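Aspartyl-tRNA synthetase 2 (Thermus thermophilus, PDB 1N9W) attaches L-aspartate, activated by ATP, to both tRNA(Asp) and tRNA(Asn) with similar efficiency, as a non-discriminating class II synthetase. Local coordinates at residues 13-18 and 60-65; 45-50 and 77-82. One frame throughout, in Å; residues are numbered along the deposited sequence.

In the fold
Both contacts lie in the N-terminal OB-fold, which belongs to the tRNA-binding part of the enzyme. Interaction 1 pairs strand 15-28 with strand 58-67 in antiparallel fashion. Interaction 2 pairs strand 41-47 with strand 75-79 in parallel, then follows the chain into strand 81-84. Their segments alternate along the sequence, in the order 13-18, 45-50, 60-65, 77-82. The centres of the two contacts lie about 10 Å apart. Strand 58-67 lies beside 75-79 and 81-84, and so links the two contacts. Lys80 N probably donates a hydrogen bond to Arg62 O, and Arg62 forms a salt bridge with Glu81. Together the two pairings help close the curled sheet into a barrel, near sites that contact tRNA.

Interaction 1. Residues 13-18 and 60-65; sequences GQEVEL and RVRGLV
The antiparallel pairing of Glu15 to Leu18 with Val61 to Leu64 joins the first and fourth strands of the OB-fold barrel. The short strand axes run at 166° to each other. Val16 and Gly63 form a hydrogen-bonded pair, with Val16 N 2.8 Å from Gly63 O. Leu18 and Val61 form the next, with Leu18 N 2.6 Å from Val61 O. The ladder continues past the strand start, where Gly13 N donates to Val65 O.

A salt bridge flanks it at the other end. The Arg60 chain is extended from CG to NE, with CG anti to the backbone N (chi1 169°), and this carries the guanidinium to Glu17. Glu17 OE2 sits at the guanidinium edge, 3.0 Å from Arg60 NE and 3.1 Å from Arg60 NH2. Both hydrogen bonds are bent and weak, and the carboxylate plane is turned 72° from the guanidinium. Arg60 NH1 also pairs with Glu83. A leucine in place of Arg60 would probably leave the Glu17 and Glu83 carboxylates without their shared cationic mate.

On the opposite face, Val16 and Val65 cross at about a right angle. Val65 CG2 touches both Val16 methyls, with Val16 CG1 at 3.6 Å. Leu18 CB lies 4.2 Å from Val61 CB.

Leu18 and Val61 point into the barrel. They both meet Leu36 of strand 31-38. Leu18 also touches Val43 and Val77, while Val61 touches Val45 and Ala79, so strands 41-47 and 75-79 pack against this pair.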
loop_
_atom_site.group_PDB
_atom_site.type_symbol
_atom_site.label_atom_id
_atom_site.label_comp_id
_atom_site.label_asym_id
_atom_site.label_seq_id
_atom_site.Cartn_x
_atom_site.Cartn_y
_atom_site.Cartn_z
ATOM N N GLY B 13 29.394 26.754 -4.959
ATOM C CA GLY B 13 29.639 28.027 -5.611
ATOM C C GLY B 13 28.379 28.792 -5.975
ATOM O O GLY B 13 28.430 29.966 -6.358
ATOM N N GLN B 14 27.233 28.138 -5.855
ATOM C CA GLN B 14 25.971 28.794 -6.185
ATOM C C GLN B 14 25.147 29.159 -4.959
ATOM O O GLN B 14 25.455 28.751 -3.836
ATOM C CB GLN B 14 25.153 27.888 -7.099
ATOM C CG GLN B 14 25.874 27.566 -8.389
ATOM C CD GLN B 14 25.246 26.417 -9.144
ATOM O OE1 GLN B 14 24.071 26.457 -9.502
ATOM N NE2 GLN B 14 26.036 25.377 -9.391
ATOM N N GLU B 15 24.102 29.939 -5.191
ATOM C CA GLU B 15 23.206 30.358 -4.140
ATOM C C GLU B 15 22.054 29.363 -4.187
ATOM O O GLU B 15 21.488 29.119 -5.255
ATOM C CB GLU B 15 22.677 31.769 -4.415
ATOM C CG GLU B 15 22.372 32.580 -3.166
ATOM C CD GLU B 15 23.558 33.426 -2.721
ATOM O OE1 GLU B 15 23.801 34.490 -3.340
ATOM O OE2 GLU B 15 24.264 33.026 -1.764
ATOM N N VAL B 16 21.725 28.760 -3.048
ATOM C CA VAL B 16 20.627 27.801 -3.002
ATOM C C VAL B 16 19.651 28.150 -1.880
ATOM O O VAL B 16 19.924 29.015 -1.035
ATOM C CB VAL B 16 21.136 26.344 -2.783
ATOM C CG1 VAL B 16 22.176 25.988 -3.829
ATOM C CG2 VAL B 16 21.695 26.176 -1.379
ATOM N N GLU B 17 18.500 27.493 -1.892
ATOM C CA GLU B 17 17.493 27.718 -0.860
ATOM C C GLU B 17 17.259 26.398 -0.146
ATOM O O GLU B 17 17.073 25.371 -0.787
ATOM C CB GLU B 17 16.187 28.212 -1.480
ATOM C CG GLU B 17 15.198 28.709 -0.441
ATOM C CD GLU B 17 13.955 29.338 -1.041
ATOM O OE1 GLU B 17 13.008 28.583 -1.379
ATOM O OE2 GLU B 17 13.937 30.589 -1.188
ATOM N N LEU B 18 17.296 26.417 1.181
ATOM C CA LEU B 18 17.086 25.193 1.958
ATOM C C LEU B 18 15.817 25.330 2.799
ATOM O O LEU B 18 15.423 26.440 3.166
ATOM C CB LEU B 18 18.282 24.954 2.892
ATOM C CG LEU B 18 19.698 24.862 2.277
ATOM C CD1 LEU B 18 20.733 25.110 3.342
ATOM C CD2 LEU B 18 19.893 23.501 1.633
ATOM N N ARG B 60 13.894 28.391 6.735
ATOM C CA ARG B 60 14.152 28.528 5.323
ATOM C C ARG B 60 15.499 29.247 5.316
ATOM O O ARG B 60 15.680 30.223 6.050
ATOM C CB ARG B 60 13.086 29.389 4.650
ATOM C CG ARG B 60 13.438 29.782 3.237
ATOM C CD ARG B 60 12.259 30.412 2.529
ATOM N NE ARG B 60 12.723 31.241 1.439
ATOM C CZ ARG B 60 13.272 32.442 1.593
ATOM N NH1 ARG B 60 13.414 32.969 2.801
ATOM N NH2 ARG B 60 13.717 33.109 0.532
ATOM N N VAL B 61 16.448 28.738 4.538
ATOM C CA VAL B 61 17.767 29.349 4.444
ATOM C C VAL B 61 18.191 29.586 3.000
ATOM O O VAL B 61 18.106 28.694 2.149
ATOM C CB VAL B 61 18.879 28.487 5.102
ATOM C CG1 VAL B 61 20.256 29.110 4.799
ATOM C CG2 VAL B 61 18.667 28.380 6.620
ATOM N N ARG B 62 18.649 30.803 2.735
ATOM C CA ARG B 62 19.135 31.175 1.405
ATOM C C ARG B 62 20.620 31.486 1.563
ATOM O O ARG B 62 21.004 32.299 2.402
ATOM C CB ARG B 62 18.384 32.408 0.891
ATOM C CG ARG B 62 18.957 32.991 -0.399
ATOM C CD ARG B 62 18.072 34.109 -0.955
ATOM N NE ARG B 62 17.998 35.290 -0.075
ATOM C CZ ARG B 62 18.863 36.302 -0.092
ATOM N NH1 ARG B 62 19.883 36.296 -0.943
ATOM N NH2 ARG B 62 18.697 37.321 0.733
ATOM N N GLY B 63 21.456 30.836 0.763
ATOM C CA GLY B 63 22.880 31.081 0.876
ATOM C C GLY B 63 23.791 30.408 -0.127
ATOM O O GLY B 63 23.341 29.652 -0.991
ATOM N N LEU B 64 25.086 30.689 0.013
ATOM C CA LEU B 64 26.129 30.167 -0.873
ATOM C C LEU B 64 26.723 28.833 -0.423
ATOM O O LEU B 64 27.155 28.692 0.724
ATOM C CB LEU B 64 27.256 31.206 -0.975
ATOM C CG LEU B 64 28.465 30.876 -1.849
ATOM C CD1 LEU B 64 28.056 31.001 -3.311
ATOM C CD2 LEU B 64 29.624 31.828 -1.529
ATOM N N VAL B 65 26.745 27.862 -1.331
ATOM C CA VAL B 65 27.316 26.548 -1.042
ATOM C C VAL B 65 28.836 26.652 -1.141
ATOM O O VAL B 65 29.389 26.974 -2.197
ATOM C CB VAL B 65 26.801 25.471 -2.039
ATOM C CG1 VAL B 65 27.370 24.085 -1.684
ATOM C CG2 VAL B 65 25.266 25.433 -2.008
#

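Interaction 2. Residues 45-50 and 77-82; sequences VVTGGL and VQAKEV
The peptide N-H of Val46 points to the carbonyl of Val77, as between two parallel strands. Val46 N lies 2.8 Å from Val77 O. Val46 O then takes the N-H of Ala79, also at 2.8 Å, in a more bent bond. On one face of this ribbon lie Val45 and Val77, with Val45 CG2 4.4 Å from Val77 CB. On the other face lie Val46 and Gln78. The Gln78 amide turns to Glu76, a site of interaction with tRNA, and its NE2 donates to Glu76 OE2.

Strands 41-47 and 75-79 are the third and fifth of the OB-fold, and this is the barrel's parallel pairing. Their short axes diverge by 30°. Ala79 CB points back toward strand 41-47. It packs 3.8 Å from Val45 CG1 and lies 3.5 Å from Val46 O.

Beyond Ala79 the direct ladder stops, and a water takes over. With chi1 at -173°, Thr47 places OG1 opposite its backbone N, and the hydroxyl reaches that water. The water lies 2.6 Å from Thr47 OG1 and donates to Ala79 O at 2.8 Å. The chain then turns a corner at Lys80. Lys80 and Glu81 both face Arg62 in a classic beta bulge, and Val82 is brought back toward the 45-50 segment. There Leu50 CD1 comes obliquely against Val82, 3.8 Å from its CB.

The direct hydrogen bonds across the contact are all between backbone atoms, and no ion pair crosses it. Two backbone hydrogen bonds, Val46 N to Val77 O and Ala79 N to Val46 O, set the register. Valine and alanine methyls fill one side, and the water gives the Ala79 carbonyl a donor where the two strands separate.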
loop_
_atom_site.group_PDB
_atom_site.type_symbol
_atom_site.label_atom_id
_atom_site.label_comp_id
_atom_site.label_asym_id
_atom_site.label_seq_id
_atom_site.Cartn_x
_atom_site.Cartn_y
_atom_site.Cartn_z
ATOM N N VAL B 45 25.108 25.434 8.439
ATOM C CA VAL B 45 24.738 26.723 7.875
ATOM C C VAL B 45 25.504 27.716 8.716
ATOM O O VAL B 45 25.551 27.595 9.940
ATOM C CB VAL B 45 23.210 26.976 7.983
ATOM C CG1 VAL B 45 22.882 28.414 7.625
ATOM C CG2 VAL B 45 22.470 26.040 7.041
ATOM N N VAL B 46 26.143 28.676 8.056
ATOM C CA VAL B 46 26.905 29.679 8.769
ATOM C C VAL B 46 26.252 31.041 8.620
ATOM O O VAL B 46 25.984 31.506 7.510
ATOM C CB VAL B 46 28.381 29.755 8.259
ATOM C CG1 VAL B 46 29.161 30.770 9.085
ATOM C CG2 VAL B 46 29.048 28.390 8.357
ATOM N N THR B 47 25.981 31.672 9.751
ATOM C CA THR B 47 25.381 32.984 9.759
ATOM C C THR B 47 26.035 33.765 10.908
ATOM O O THR B 47 27.135 33.408 11.340
ATOM C CB THR B 47 23.828 32.856 9.930
ATOM O OG1 THR B 47 23.215 34.146 9.776
ATOM C CG2 THR B 47 23.465 32.274 11.288
ATOM N N GLY B 48 25.383 34.830 11.383
ATOM C CA GLY B 48 25.947 35.629 12.464
ATOM C C GLY B 48 25.061 36.815 12.813
ATOM O O GLY B 48 24.263 37.259 11.989
ATOM N N GLY B 49 25.184 37.311 14.042
ATOM C CA GLY B 49 24.408 38.459 14.491
ATOM C C GLY B 49 22.892 38.323 14.519
ATOM O O GLY B 49 22.183 39.322 14.628
ATOM N N LEU B 50 22.381 37.102 14.442
ATOM C CA LEU B 50 20.939 36.916 14.455
ATOM C C LEU B 50 20.433 36.539 15.834
ATOM O O LEU B 50 21.201 36.128 16.697
ATOM C CB LEU B 50 20.537 35.808 13.480
ATOM C CG LEU B 50 20.942 35.922 12.012
ATOM C CD1 LEU B 50 20.417 34.708 11.263
ATOM C CD2 LEU B 50 20.385 37.207 11.405
ATOM N N VAL B 77 26.793 25.936 3.988
ATOM C CA VAL B 77 26.036 26.983 3.320
ATOM C C VAL B 77 26.212 28.268 4.112
ATOM O O VAL B 77 25.853 28.331 5.288
ATOM C CB VAL B 77 24.524 26.673 3.224
ATOM C CG1 VAL B 77 23.795 27.890 2.658
ATOM C CG2 VAL B 77 24.270 25.468 2.334
ATOM N N GLN B 78 26.780 29.285 3.479
ATOM C CA GLN B 78 26.960 30.567 4.145
ATOM C C GLN B 78 25.667 31.354 3.893
ATOM O O GLN B 78 25.404 31.811 2.783
ATOM C CB GLN B 78 28.221 31.265 3.587
ATOM C CG GLN B 78 29.522 30.904 4.373
ATOM C CD GLN B 78 30.815 30.926 3.539
ATOM O OE1 GLN B 78 31.099 31.892 2.835
ATOM N NE2 GLN B 78 31.605 29.857 3.635
ATOM N N ALA B 79 24.852 31.481 4.938
ATOM C CA ALA B 79 23.560 32.154 4.841
ATOM C C ALA B 79 23.564 33.639 4.503
ATOM O O ALA B 79 24.296 34.431 5.097
ATOM C CB ALA B 79 22.770 31.929 6.132
ATOM N N LYS B 80 22.722 34.006 3.546
ATOM C CA LYS B 80 22.570 35.392 3.147
ATOM C C LYS B 80 21.271 35.821 3.836
ATOM O O LYS B 80 21.036 37.005 4.111
ATOM C CB LYS B 80 22.398 35.500 1.624
ATOM C CG LYS B 80 23.341 34.611 0.819
ATOM C CD LYS B 80 24.739 35.191 0.687
ATOM C CE LYS B 80 24.764 36.349 -0.299
ATOM N NZ LYS B 80 26.144 36.878 -0.463
ATOM N N GLU B 81 20.428 34.838 4.128
ATOM C CA GLU B 81 19.146 35.106 4.767
ATOM C C GLU B 81 18.643 33.884 5.531
ATOM O O GLU B 81 18.778 32.755 5.071
ATOM C CB GLU B 81 18.135 35.529 3.691
ATOM C CG GLU B 81 16.672 35.539 4.117
ATOM C CD GLU B 81 15.751 36.104 3.024
ATOM O OE1 GLU B 81 16.060 35.931 1.824
ATOM O OE2 GLU B 81 14.711 36.694 3.374
ATOM N N VAL B 82 18.084 34.120 6.710
ATOM C CA VAL B 82 17.539 33.040 7.509
ATOM C C VAL B 82 16.137 33.472 7.943
ATOM O O VAL B 82 15.969 34.513 8.578
ATOM C CB VAL B 82 18.442 32.733 8.744
ATOM C CG1 VAL B 82 17.825 31.643 9.595
ATOM C CG2 VAL B 82 19.822 32.287 8.271
HETATM O O HOH W 1 23.366 35.445 7.524
#